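Choline dehydrogenase and related flavoproteins (Aspergillus oryzae, PDB 3Q9T) oxidises formate as a formate oxidase of the glucose-methanol-choline oxidoreductase family, working with a bound 8-formyl-FAD. Local coordinates at residues N97-V102 / G206-S211; T134-P139 / T202-Q207; E393-C398 / D551-N556. One frame throughout, in Å; residues are numbered along the deposited sequence.

Interaction 1: N97-V102 / G206-S211; sequences NYFTWV and GQRSGS. With FAY ([(2R,3S,4R,5R)-5-(6-amino-9H-purin-9-yl)-3,4-dihydroxytetrahydrofuran-2-yl]methyl (2R,3S,4S)-5-(8-formyl-7-methyl-2,4-dioxo-3,4-dihydrobenzo[g]pteridin-10(2H)-yl)-2,3,4-trihydroxypentyl dihydrogen diphosphate), chain D.
R208 ends against N97 with two nitrogens on one oxygen: NH1 and NH2 both donate to the backbone O of N97, each at 3.1 Å. The two bonds are not equivalent. NH2 arrives in the carbonyl plane on a lone pair, whereas NH1 stands 42° out of that plane, although the oxygen itself lies close to the plane of the guanidinium. NH1 also makes a weak bond to N97 OD1 (3.2 Å). F99 completes the first shell: its CE1 sits over the centre of one guanidinium face, 3.2 Å from R208 CZ, and the planes of ring and guanidinium are 30° apart.

Two features set up this meeting. The R208 chain leaves the strand with CG anti to the backbone N but bends at chi3 (-70°), turning the guanidinium onto N97, while NE is held by the backbone O of I49. Within 97-102, N97 OD1 accepts from F99 N at 3.1 Å, an Asx turn that sets the amide and the start of the next residue relative to each other.

The turn faces the flavin. N97 ND2 donates to the ribityl O2' of the cofactor (3.0 Å) and also to Q555 OE1; farther along, the flavin N3 donates to T100 O at 3.0 Å, and the Y98 ring lays one face near flavin C6. R208 is therefore a second-shell residue. Its grip on the N97 carbonyl, with the weak bond to OD1, probably helps fix the amide so that ND2 stays directed at the ribityl chain, and its charge would tend to polarise that carbonyl.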
# COMPACT_ATOMS: atom_id res chain seq x y z
N ASN A 97 5.54 -4.19 -23.44
CA ASN A 97 5.66 -5.48 -22.74
C ASN A 97 7.05 -6.11 -22.86
O ASN A 97 7.94 -5.53 -23.48
CB ASN A 97 4.52 -6.46 -23.11
CG ASN A 97 4.71 -7.12 -24.49
OD1 ASN A 97 5.78 -7.06 -25.09
ND2 ASN A 97 3.66 -7.78 -24.97
N TYR A 98 7.25 -7.28 -22.23
CA TYR A 98 8.58 -7.90 -22.20
C TYR A 98 8.73 -9.12 -23.14
O TYR A 98 9.48 -10.07 -22.87
CB TYR A 98 9.04 -8.16 -20.75
CG TYR A 98 8.86 -6.92 -19.89
CD1 TYR A 98 8.35 -7.01 -18.60
CD2 TYR A 98 9.16 -5.65 -20.40
CE1 TYR A 98 8.14 -5.87 -17.83
CE2 TYR A 98 8.95 -4.51 -19.64
CZ TYR A 98 8.44 -4.63 -18.36
OH TYR A 98 8.22 -3.50 -17.59
N PHE A 99 7.96 -9.07 -24.22
CA PHE A 99 8.28 -9.77 -25.47
C PHE A 99 7.98 -11.26 -25.54
O PHE A 99 7.72 -11.77 -26.63
CB PHE A 99 9.74 -9.53 -25.85
CG PHE A 99 10.15 -8.12 -25.76
CD1 PHE A 99 9.70 -7.19 -26.72
CD2 PHE A 99 10.97 -7.68 -24.74
CE1 PHE A 99 10.09 -5.85 -26.65
CE2 PHE A 99 11.35 -6.34 -24.67
CZ PHE A 99 10.90 -5.43 -25.62
N THR A 100 8.03 -11.95 -24.40
CA THR A 100 7.88 -13.40 -24.40
C THR A 100 6.62 -13.85 -25.14
O THR A 100 5.55 -13.25 -25.01
CB THR A 100 7.89 -14.02 -23.00
OG1 THR A 100 8.87 -13.35 -22.19
CG2 THR A 100 8.26 -15.49 -23.10
N TRP A 101 6.77 -14.90 -25.93
CA TRP A 101 5.71 -15.39 -26.79
C TRP A 101 5.54 -16.87 -26.51
O TRP A 101 6.37 -17.68 -26.94
CB TRP A 101 6.08 -15.18 -28.25
CG TRP A 101 5.05 -15.64 -29.24
CD1 TRP A 101 4.98 -16.86 -29.83
CD2 TRP A 101 3.98 -14.86 -29.80
NE1 TRP A 101 3.92 -16.90 -30.72
CE2 TRP A 101 3.30 -15.68 -30.72
CE3 TRP A 101 3.53 -13.54 -29.61
CZ2 TRP A 101 2.19 -15.25 -31.44
CZ3 TRP A 101 2.43 -13.11 -30.33
CH2 TRP A 101 1.77 -13.96 -31.23
N VAL A 102 4.46 -17.19 -25.81
CA VAL A 102 4.24 -18.53 -25.29
C VAL A 102 2.74 -18.72 -25.10
O VAL A 102 2.08 -17.88 -24.52
CB VAL A 102 5.05 -18.72 -23.97
CG1 VAL A 102 4.72 -17.59 -22.98
CG2 VAL A 102 4.79 -20.09 -23.35
N GLY A 206 16.49 -7.14 -33.44
CA GLY A 206 16.60 -6.14 -32.39
C GLY A 206 15.57 -5.02 -32.43
O GLY A 206 15.78 -3.93 -31.90
N GLN A 207 14.44 -5.28 -33.07
CA GLN A 207 13.35 -4.32 -33.06
C GLN A 207 12.13 -4.97 -32.42
O GLN A 207 11.89 -6.15 -32.63
CB GLN A 207 13.01 -3.87 -34.49
CG GLN A 207 14.08 -2.98 -35.14
CD GLN A 207 13.61 -1.55 -35.33
OE1 GLN A 207 14.37 -0.60 -35.12
NE2 GLN A 207 12.35 -1.38 -35.73
N ARG A 208 11.37 -4.20 -31.64
CA ARG A 208 10.13 -4.70 -31.07
C ARG A 208 9.07 -4.97 -32.14
O ARG A 208 8.90 -4.18 -33.06
CB ARG A 208 9.56 -3.71 -30.06
CG ARG A 208 8.20 -4.15 -29.49
CD ARG A 208 7.51 -3.02 -28.71
NE ARG A 208 8.17 -2.72 -27.45
CZ ARG A 208 7.99 -3.41 -26.32
NH1 ARG A 208 7.17 -4.46 -26.29
NH2 ARG A 208 8.62 -3.04 -25.21
N SER A 209 8.33 -6.05 -31.98
CA SER A 209 7.19 -6.37 -32.84
C SER A 209 5.90 -6.11 -32.08
O SER A 209 5.44 -6.97 -31.32
CB SER A 209 7.22 -7.84 -33.27
OG SER A 209 8.48 -8.19 -33.82
N GLY A 210 5.32 -4.93 -32.29
CA GLY A 210 4.06 -4.54 -31.68
C GLY A 210 2.87 -4.70 -32.61
O GLY A 210 3.02 -4.84 -33.83
N SER A 211 1.67 -4.66 -32.02
CA SER A 211 0.43 -4.86 -32.78
C SER A 211 0.19 -3.75 -33.81
O SER A 211 -0.60 -3.91 -34.74
CB SER A 211 -0.76 -5.01 -31.82
OG SER A 211 -1.21 -3.74 -31.33
P FAY D . -5.01 -6.06 -24.78
N1 FAY D . 2.55 -10.81 -22.05
C2 FAY D . 3.43 -11.67 -22.69
O2 FAY D . 3.00 -12.56 -23.42
N3 FAY D . 4.73 -11.28 -22.92
C4 FAY D . 5.30 -10.37 -22.06
O4 FAY D . 6.49 -10.55 -21.74
N5 FAY D . 4.97 -8.56 -20.54
C6 FAY D . 4.75 -6.47 -19.49
C7 FAY D . 4.00 -5.36 -19.14
C8 FAY D . 2.63 -5.33 -19.44
O8 FAY D . 0.77 -3.92 -19.65
C9 FAY D . 2.07 -6.36 -20.20
PA FAY D . -4.03 -3.42 -24.50
C1' FAY D . 0.74 -8.62 -21.53
C10 FAY D . 3.04 -9.72 -21.37
N10 FAY D . 2.19 -8.64 -21.07
N1A FAY D . -9.94 5.78 -24.53
O1A FAY D . -3.62 -2.66 -23.29
C1B FAY D . -6.48 1.90 -25.26
O1P FAY D . -5.34 -5.91 -26.25
C2' FAY D . 0.60 -8.13 -22.99
O2' FAY D . 1.41 -7.02 -23.13
C2A FAY D . -9.19 5.51 -25.66
O2A FAY D . -2.88 -3.95 -25.30
C2B FAY D . -5.12 1.75 -24.60
O2B FAY D . -4.30 2.90 -24.73
O2P FAY D . -6.07 -6.88 -24.07
C3' FAY D . -0.78 -7.83 -23.65
O3' FAY D . -0.83 -6.69 -24.50
N3A FAY D . -8.32 4.44 -25.69
C3B FAY D . -4.54 0.58 -25.37
O3B FAY D . -4.00 1.06 -26.58
O3P FAY D . -5.00 -4.61 -24.08
C4' FAY D . -1.95 -7.74 -22.70
O4' FAY D . -1.88 -8.89 -21.88
C4A FAY D . -8.20 3.64 -24.60
C4B FAY D . -5.76 -0.24 -25.74
O4B FAY D . -6.89 0.58 -25.52
C4X FAY D . 4.43 -9.59 -21.27
C5' FAY D . -3.29 -7.66 -23.48
O5' FAY D . -3.52 -6.67 -24.49
C5A FAY D . -8.95 3.89 -23.46
C5B FAY D . -5.83 -1.51 -24.92
O5B FAY D . -4.90 -2.42 -25.44
C5X FAY D . 4.13 -7.58 -20.05
C6A FAY D . -9.83 4.96 -23.41
N6A FAY D . -10.48 5.26 -22.28
N7A FAY D . -8.63 2.94 -22.54
C7M FAY D . 4.65 -4.31 -18.27
C8A FAY D . -7.72 2.10 -23.08
C8M FAY D . 1.95 -4.01 -19.41
C9A FAY D . 2.79 -7.52 -20.48
N9A FAY D . -7.43 2.53 -24.34

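Interaction 2: T134-P139 / T202-Q207; sequences TYHDDP and TIYRGQ
The side chain of Y204 extends with CG anti to the backbone N (chi1 -174°), while the CG of H136 lies beside its own backbone N (chi1 -53°); together these settings bring the two rings face to face. Y204 is the first residue of a type I' turn running to Q207, which makes a tight beta hairpin of strands 195-204 and 207-208. The turn is closed by two backbone bonds, Y204 N to Q207 O at 3.1 Å and Q207 N to Y204 O at 3.0 Å.

The evidence for stacking is direct: the ring centroids of H136 and Y204 are 3.6 Å apart and the planes differ by only 14°. The overlap is uneven. H136 CD2 lies over the centre of the phenol ring, but Y204 CZ lies toward the rim of the smaller imidazole. The opposite face of the phenol is met by CG of its neighbour R205, so the ring is sandwiched between an aromatic and an aliphatic group.

In the fold, strand 133-136 runs parallel to 155-159, which pairs antiparallel with 195-204, and Y204 also packs on P156 of that middle strand. The stack thus bridges over the strand between them. The contact lies at the surface, D138 being exposed and both rings partly so; the side chain of Y204 is about 12 Å from that of the cofactor-binding Q555.

The phenol hydroxyl reaches past the imidazole to the loop after the strand. There Y204 OH donates a weak bond to D138 OD1 (3.2 Å), with OD2 of the same carboxylate 3.0 Å from that OH, and H136 ND1 lies 3.1 Å from Y204 OH.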
# COMPACT_ATOMS: atom_id res chain seq x y z
N THR A 134 5.04 -14.35 -37.90
CA THR A 134 5.95 -14.98 -38.84
C THR A 134 7.22 -15.35 -38.08
O THR A 134 7.98 -14.47 -37.66
CB THR A 134 6.31 -14.08 -40.02
OG1 THR A 134 5.14 -13.84 -40.81
CG2 THR A 134 7.37 -14.76 -40.89
N TYR A 135 7.43 -16.65 -37.91
CA TYR A 135 8.62 -17.19 -37.23
C TYR A 135 9.90 -17.07 -38.06
O TYR A 135 9.91 -17.39 -39.26
CB TYR A 135 8.38 -18.68 -36.92
CG TYR A 135 9.51 -19.42 -36.24
CD1 TYR A 135 9.72 -19.30 -34.86
CD2 TYR A 135 10.34 -20.29 -36.96
CE1 TYR A 135 10.75 -20.01 -34.21
CE2 TYR A 135 11.37 -21.01 -36.32
CZ TYR A 135 11.57 -20.86 -34.95
OH TYR A 135 12.57 -21.56 -34.30
N HIS A 136 10.98 -16.64 -37.40
CA HIS A 136 12.34 -16.69 -37.95
C HIS A 136 13.32 -17.48 -37.06
O HIS A 136 13.19 -17.48 -35.84
CB HIS A 136 12.92 -15.30 -38.13
CG HIS A 136 12.05 -14.37 -38.91
ND1 HIS A 136 12.23 -14.15 -40.26
CD2 HIS A 136 11.00 -13.60 -38.54
CE1 HIS A 136 11.32 -13.28 -40.68
NE2 HIS A 136 10.56 -12.94 -39.66
N ASP A 137 14.29 -18.14 -37.70
CA ASP A 137 15.41 -18.78 -37.00
C ASP A 137 16.65 -18.56 -37.87
O ASP A 137 17.19 -19.50 -38.43
CB ASP A 137 15.13 -20.28 -36.80
CG ASP A 137 16.22 -21.01 -36.00
OD1 ASP A 137 17.25 -20.41 -35.60
OD2 ASP A 137 16.04 -22.23 -35.78
N ASP A 138 17.06 -17.30 -38.01
CA ASP A 138 18.23 -16.96 -38.84
C ASP A 138 19.49 -17.76 -38.49
O ASP A 138 20.11 -18.35 -39.37
CB ASP A 138 18.56 -15.45 -38.80
CG ASP A 138 17.47 -14.58 -39.41
OD1 ASP A 138 16.56 -15.12 -40.05
OD2 ASP A 138 17.53 -13.33 -39.26
N PRO A 139 19.90 -17.77 -37.21
CA PRO A 139 21.13 -18.52 -36.89
C PRO A 139 20.94 -20.03 -36.95
O PRO A 139 21.85 -20.76 -36.60
CB PRO A 139 21.45 -18.07 -35.45
CG PRO A 139 20.11 -17.70 -34.87
CD PRO A 139 19.34 -17.08 -36.03
N THR A 202 8.60 -11.47 -29.21
CA THR A 202 8.15 -10.50 -30.20
C THR A 202 9.27 -9.48 -30.45
O THR A 202 9.08 -8.26 -30.33
CB THR A 202 6.83 -9.81 -29.81
OG1 THR A 202 6.89 -9.39 -28.43
CG2 THR A 202 5.64 -10.78 -30.01
N ILE A 203 10.43 -10.03 -30.79
CA ILE A 203 11.61 -9.25 -31.19
C ILE A 203 12.21 -9.89 -32.44
O ILE A 203 12.25 -11.12 -32.57
CB ILE A 203 12.66 -9.23 -30.06
CG1 ILE A 203 12.07 -8.59 -28.79
CG2 ILE A 203 13.91 -8.49 -30.53
CD1 ILE A 203 12.91 -8.74 -27.54
N TYR A 204 12.66 -9.06 -33.38
CA TYR A 204 13.35 -9.56 -34.56
C TYR A 204 14.29 -8.50 -35.09
O TYR A 204 13.92 -7.33 -35.21
CB TYR A 204 12.37 -10.00 -35.65
CG TYR A 204 13.02 -10.66 -36.85
CD1 TYR A 204 13.86 -11.75 -36.69
CD2 TYR A 204 12.79 -10.20 -38.14
CE1 TYR A 204 14.47 -12.36 -37.78
CE2 TYR A 204 13.39 -10.80 -39.24
CZ TYR A 204 14.22 -11.88 -39.05
OH TYR A 204 14.81 -12.49 -40.12
N ARG A 205 15.52 -8.92 -35.38
CA ARG A 205 16.58 -7.99 -35.71
C ARG A 205 16.56 -6.82 -34.74
O ARG A 205 16.57 -5.66 -35.16
CB ARG A 205 16.42 -7.48 -37.14
CG ARG A 205 16.77 -8.52 -38.21
CD ARG A 205 16.38 -8.01 -39.58
NE ARG A 205 17.47 -8.13 -40.56
CZ ARG A 205 18.36 -7.17 -40.82
NH1 ARG A 205 18.32 -6.01 -40.17
NH2 ARG A 205 19.30 -7.38 -41.73
N GLY A 206 16.49 -7.14 -33.44
CA GLY A 206 16.60 -6.14 -32.39
C GLY A 206 15.57 -5.02 -32.43
O GLY A 206 15.78 -3.93 -31.90
N GLN A 207 14.44 -5.28 -33.07
CA GLN A 207 13.35 -4.32 -33.06
C GLN A 207 12.13 -4.97 -32.42
O GLN A 207 11.89 -6.15 -32.63
CB GLN A 207 13.01 -3.87 -34.49
CG GLN A 207 14.08 -2.98 -35.14
CD GLN A 207 13.61 -1.55 -35.33
OE1 GLN A 207 14.37 -0.60 -35.12
NE2 GLN A 207 12.35 -1.38 -35.73

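Interaction 3: E393-C398 / D551-N556; sequences ELDFVC and DCRIQN. With FAY ([(2R,3S,4R,5R)-5-(6-amino-9H-purin-9-yl)-3,4-dihydroxytetrahydrofuran-2-yl]methyl (2R,3S,4S)-5-(8-formyl-7-methyl-2,4-dioxo-3,4-dihydrobenzo[g]pteridin-10(2H)-yl)-2,3,4-trihydroxypentyl dihydrogen diphosphate), chain D.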
# COMPACT_ATOMS: atom_id res chain seq x y z
N GLU A 393 5.93 -20.25 -14.04
CA GLU A 393 6.86 -19.80 -15.06
C GLU A 393 7.98 -19.12 -14.31
O GLU A 393 7.74 -18.18 -13.53
CB GLU A 393 6.23 -18.83 -16.07
CG GLU A 393 7.27 -18.06 -16.87
CD GLU A 393 6.70 -17.29 -18.07
OE1 GLU A 393 7.46 -16.50 -18.69
OE2 GLU A 393 5.51 -17.47 -18.41
N LEU A 394 9.19 -19.62 -14.50
CA LEU A 394 10.38 -19.02 -13.90
C LEU A 394 11.18 -18.28 -14.96
O LEU A 394 11.81 -18.90 -15.83
CB LEU A 394 11.23 -20.09 -13.24
CG LEU A 394 10.47 -20.87 -12.18
CD1 LEU A 394 11.34 -22.00 -11.59
CD2 LEU A 394 9.97 -19.90 -11.11
N ASP A 395 11.14 -16.96 -14.90
CA ASP A 395 11.89 -16.13 -15.82
C ASP A 395 13.21 -15.75 -15.23
O ASP A 395 13.27 -15.14 -14.16
CB ASP A 395 11.10 -14.86 -16.18
CG ASP A 395 9.72 -15.18 -16.72
OD1 ASP A 395 9.63 -16.06 -17.62
OD2 ASP A 395 8.74 -14.58 -16.21
N PHE A 396 14.28 -16.10 -15.94
CA PHE A 396 15.61 -15.78 -15.50
C PHE A 396 16.16 -14.59 -16.25
O PHE A 396 16.84 -14.74 -17.26
CB PHE A 396 16.50 -17.00 -15.66
CG PHE A 396 15.98 -18.20 -14.92
CD1 PHE A 396 16.23 -18.34 -13.57
CD2 PHE A 396 15.22 -19.16 -15.57
CE1 PHE A 396 15.74 -19.43 -12.87
CE2 PHE A 396 14.72 -20.25 -14.88
CZ PHE A 396 14.98 -20.38 -13.53
N VAL A 397 15.85 -13.39 -15.75
CA VAL A 397 16.25 -12.16 -16.42
C VAL A 397 17.71 -11.90 -16.07
O VAL A 397 18.07 -11.89 -14.89
CB VAL A 397 15.39 -10.97 -15.96
CG1 VAL A 397 15.77 -9.70 -16.69
CG2 VAL A 397 13.92 -11.28 -16.19
N CYS A 398 18.55 -11.72 -17.08
CA CYS A 398 20.00 -11.66 -16.84
C CYS A 398 20.51 -10.26 -16.57
O CYS A 398 21.52 -9.85 -17.13
CB CYS A 398 20.79 -12.30 -18.00
SG CYS A 398 20.44 -11.62 -19.62
N ASP A 551 -1.22 -20.53 -18.76
CA ASP A 551 -0.23 -20.97 -17.77
C ASP A 551 1.14 -20.28 -17.95
O ASP A 551 2.19 -20.88 -17.76
CB ASP A 551 -0.06 -22.50 -17.85
CG ASP A 551 -1.39 -23.21 -18.13
OD1 ASP A 551 -2.01 -23.75 -17.19
OD2 ASP A 551 -1.83 -23.20 -19.30
N CYS A 552 1.11 -19.00 -18.32
CA CYS A 552 2.32 -18.36 -18.78
C CYS A 552 1.98 -16.95 -19.19
O CYS A 552 0.80 -16.58 -19.16
CB CYS A 552 2.83 -19.11 -20.00
SG CYS A 552 1.55 -19.26 -21.27
N ARG A 553 3.00 -16.19 -19.55
CA ARG A 553 2.84 -14.85 -20.13
C ARG A 553 1.85 -14.87 -21.30
O ARG A 553 1.93 -15.71 -22.19
CB ARG A 553 4.21 -14.32 -20.57
CG ARG A 553 5.18 -14.18 -19.40
CD ARG A 553 6.48 -13.51 -19.79
NE ARG A 553 7.34 -13.25 -18.63
CZ ARG A 553 8.32 -12.36 -18.62
NH1 ARG A 553 8.56 -11.64 -19.71
NH2 ARG A 553 9.07 -12.17 -17.53
N ILE A 554 0.92 -13.93 -21.31
CA ILE A 554 -0.33 -14.15 -22.04
C ILE A 554 -0.51 -13.49 -23.40
O ILE A 554 -1.56 -13.66 -24.01
CB ILE A 554 -1.53 -13.72 -21.17
CG1 ILE A 554 -1.49 -12.20 -20.96
CG2 ILE A 554 -1.50 -14.47 -19.84
CD1 ILE A 554 -2.72 -11.60 -20.29
N GLN A 555 0.48 -12.74 -23.89
CA GLN A 555 0.26 -11.97 -25.12
C GLN A 555 -0.13 -12.85 -26.31
O GLN A 555 -0.91 -12.44 -27.15
CB GLN A 555 1.45 -11.04 -25.47
CG GLN A 555 2.60 -11.69 -26.23
CD GLN A 555 3.64 -10.66 -26.73
OE1 GLN A 555 3.30 -9.59 -27.24
NE2 GLN A 555 4.91 -11.00 -26.58
N ASN A 556 0.41 -14.07 -26.38
CA ASN A 556 0.09 -15.00 -27.47
C ASN A 556 -1.41 -15.30 -27.49
O ASN A 556 -2.06 -15.20 -28.54
CB ASN A 556 0.94 -16.28 -27.32
CG ASN A 556 0.84 -17.22 -28.54
OD1 ASN A 556 1.40 -18.32 -28.50
ND2 ASN A 556 0.15 -16.81 -29.60
P FAY D . -5.01 -6.06 -24.78
N1 FAY D . 2.55 -10.81 -22.05
C2 FAY D . 3.43 -11.67 -22.69
O2 FAY D . 3.00 -12.56 -23.42
N3 FAY D . 4.73 -11.28 -22.92
C4 FAY D . 5.30 -10.37 -22.06
O4 FAY D . 6.49 -10.55 -21.74
N5 FAY D . 4.97 -8.56 -20.54
C6 FAY D . 4.75 -6.47 -19.49
C7 FAY D . 4.00 -5.36 -19.14
C8 FAY D . 2.63 -5.33 -19.44
O8 FAY D . 0.77 -3.92 -19.65
C9 FAY D . 2.07 -6.36 -20.20
PA FAY D . -4.03 -3.42 -24.50
C1' FAY D . 0.74 -8.62 -21.53
C10 FAY D . 3.04 -9.72 -21.37
N10 FAY D . 2.19 -8.64 -21.07
N1A FAY D . -9.94 5.78 -24.53
O1A FAY D . -3.62 -2.66 -23.29
C1B FAY D . -6.48 1.90 -25.26
O1P FAY D . -5.34 -5.91 -26.25
C2' FAY D . 0.60 -8.13 -22.99
O2' FAY D . 1.41 -7.02 -23.13
C2A FAY D . -9.19 5.51 -25.66
O2A FAY D . -2.88 -3.95 -25.30
C2B FAY D . -5.12 1.75 -24.60
O2B FAY D . -4.30 2.90 -24.73
O2P FAY D . -6.07 -6.88 -24.07
C3' FAY D . -0.78 -7.83 -23.65
O3' FAY D . -0.83 -6.69 -24.50
N3A FAY D . -8.32 4.44 -25.69
C3B FAY D . -4.54 0.58 -25.37
O3B FAY D . -4.00 1.06 -26.58
O3P FAY D . -5.00 -4.61 -24.08
C4' FAY D . -1.95 -7.74 -22.70
O4' FAY D . -1.88 -8.89 -21.88
C4A FAY D . -8.20 3.64 -24.60
C4B FAY D . -5.76 -0.24 -25.74
O4B FAY D . -6.89 0.58 -25.52
C4X FAY D . 4.43 -9.59 -21.27
C5' FAY D . -3.29 -7.66 -23.48
O5' FAY D . -3.52 -6.67 -24.49
C5A FAY D . -8.95 3.89 -23.46
C5B FAY D . -5.83 -1.51 -24.92
O5B FAY D . -4.90 -2.42 -25.44
C5X FAY D . 4.13 -7.58 -20.05
C6A FAY D . -9.83 4.96 -23.41
N6A FAY D . -10.48 5.26 -22.28
N7A FAY D . -8.63 2.94 -22.54
C7M FAY D . 4.65 -4.31 -18.27
C8A FAY D . -7.72 2.10 -23.08
C8M FAY D . 1.95 -4.01 -19.41
C9A FAY D . 2.79 -7.52 -20.48
N9A FAY D . -7.43 2.53 -24.34
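E393 and D395 meet R553 in two different orientations. E393 crosses the arginine chain at about a right angle, its carboxylate turned 27° from the guanidinium plane; D395 comes from the opposite direction, to the guanidinium edge, with its carboxylate 77° from that plane.

With its CG anti to the backbone N (chi1 163°) and an extended chain beyond it, E393 places both oxygens along R553. OE2, met on its syn side, accepts from R553 N at 3.0 Å, and OE1 forms a salt bridge with R553 NE at 3.3 Å. One glutamate thus holds both the backbone and the side chain of the arginine. D395 instead offers a single oxygen at the guanidinium edge: OD2 lies 2.8 Å from R553 NH2 and 3.1 Å from NE, both weak in hydrogen-bond angle but part of a salt bridge. E393 OE1 lies 2.5 Å from D395 OD1, so close that one of the two acids probably holds a proton.

With NE and NH2 so engaged, NH1 is directed to the flavin, donating to O4 at 3.1 Å. R553 also packs on H510; this is probably the His-Arg pair reported for the catalytic site, making E393 and D395 a second shell that positions the arginine. Just beyond, Q555 N donates to flavin O2 at 2.6 Å.

That amide opens helix 555-572, whose N-terminal end would favour negative charge on the pyrimidine side of the flavin. E393 and D395 stand on strand 392-397, between strands 353-358 and 415-423 of the large mixed sheet, while R553 packs against L353 of the former and T100 of strand 100-101.

In the fold
From the N terminus, 97-102 comes first, then 134-139, and the partners of both lie on one continuous run, 202-211. Interaction 2 therefore closes a shorter loop within the longer one of interaction 1, and the two share G206 and Q207. They are joined directly by backbone bonds of T202 to F99 and to S209. Interaction 3 opens only after both have closed and brings 551-556, near the C terminus, back to strand 392-397. Q555 links it to the others, to N97 and T100 of interaction 1 and to T202 of interaction 2. All three reach the large mixed sheet; interactions 1 and 3 both also touch the flavin.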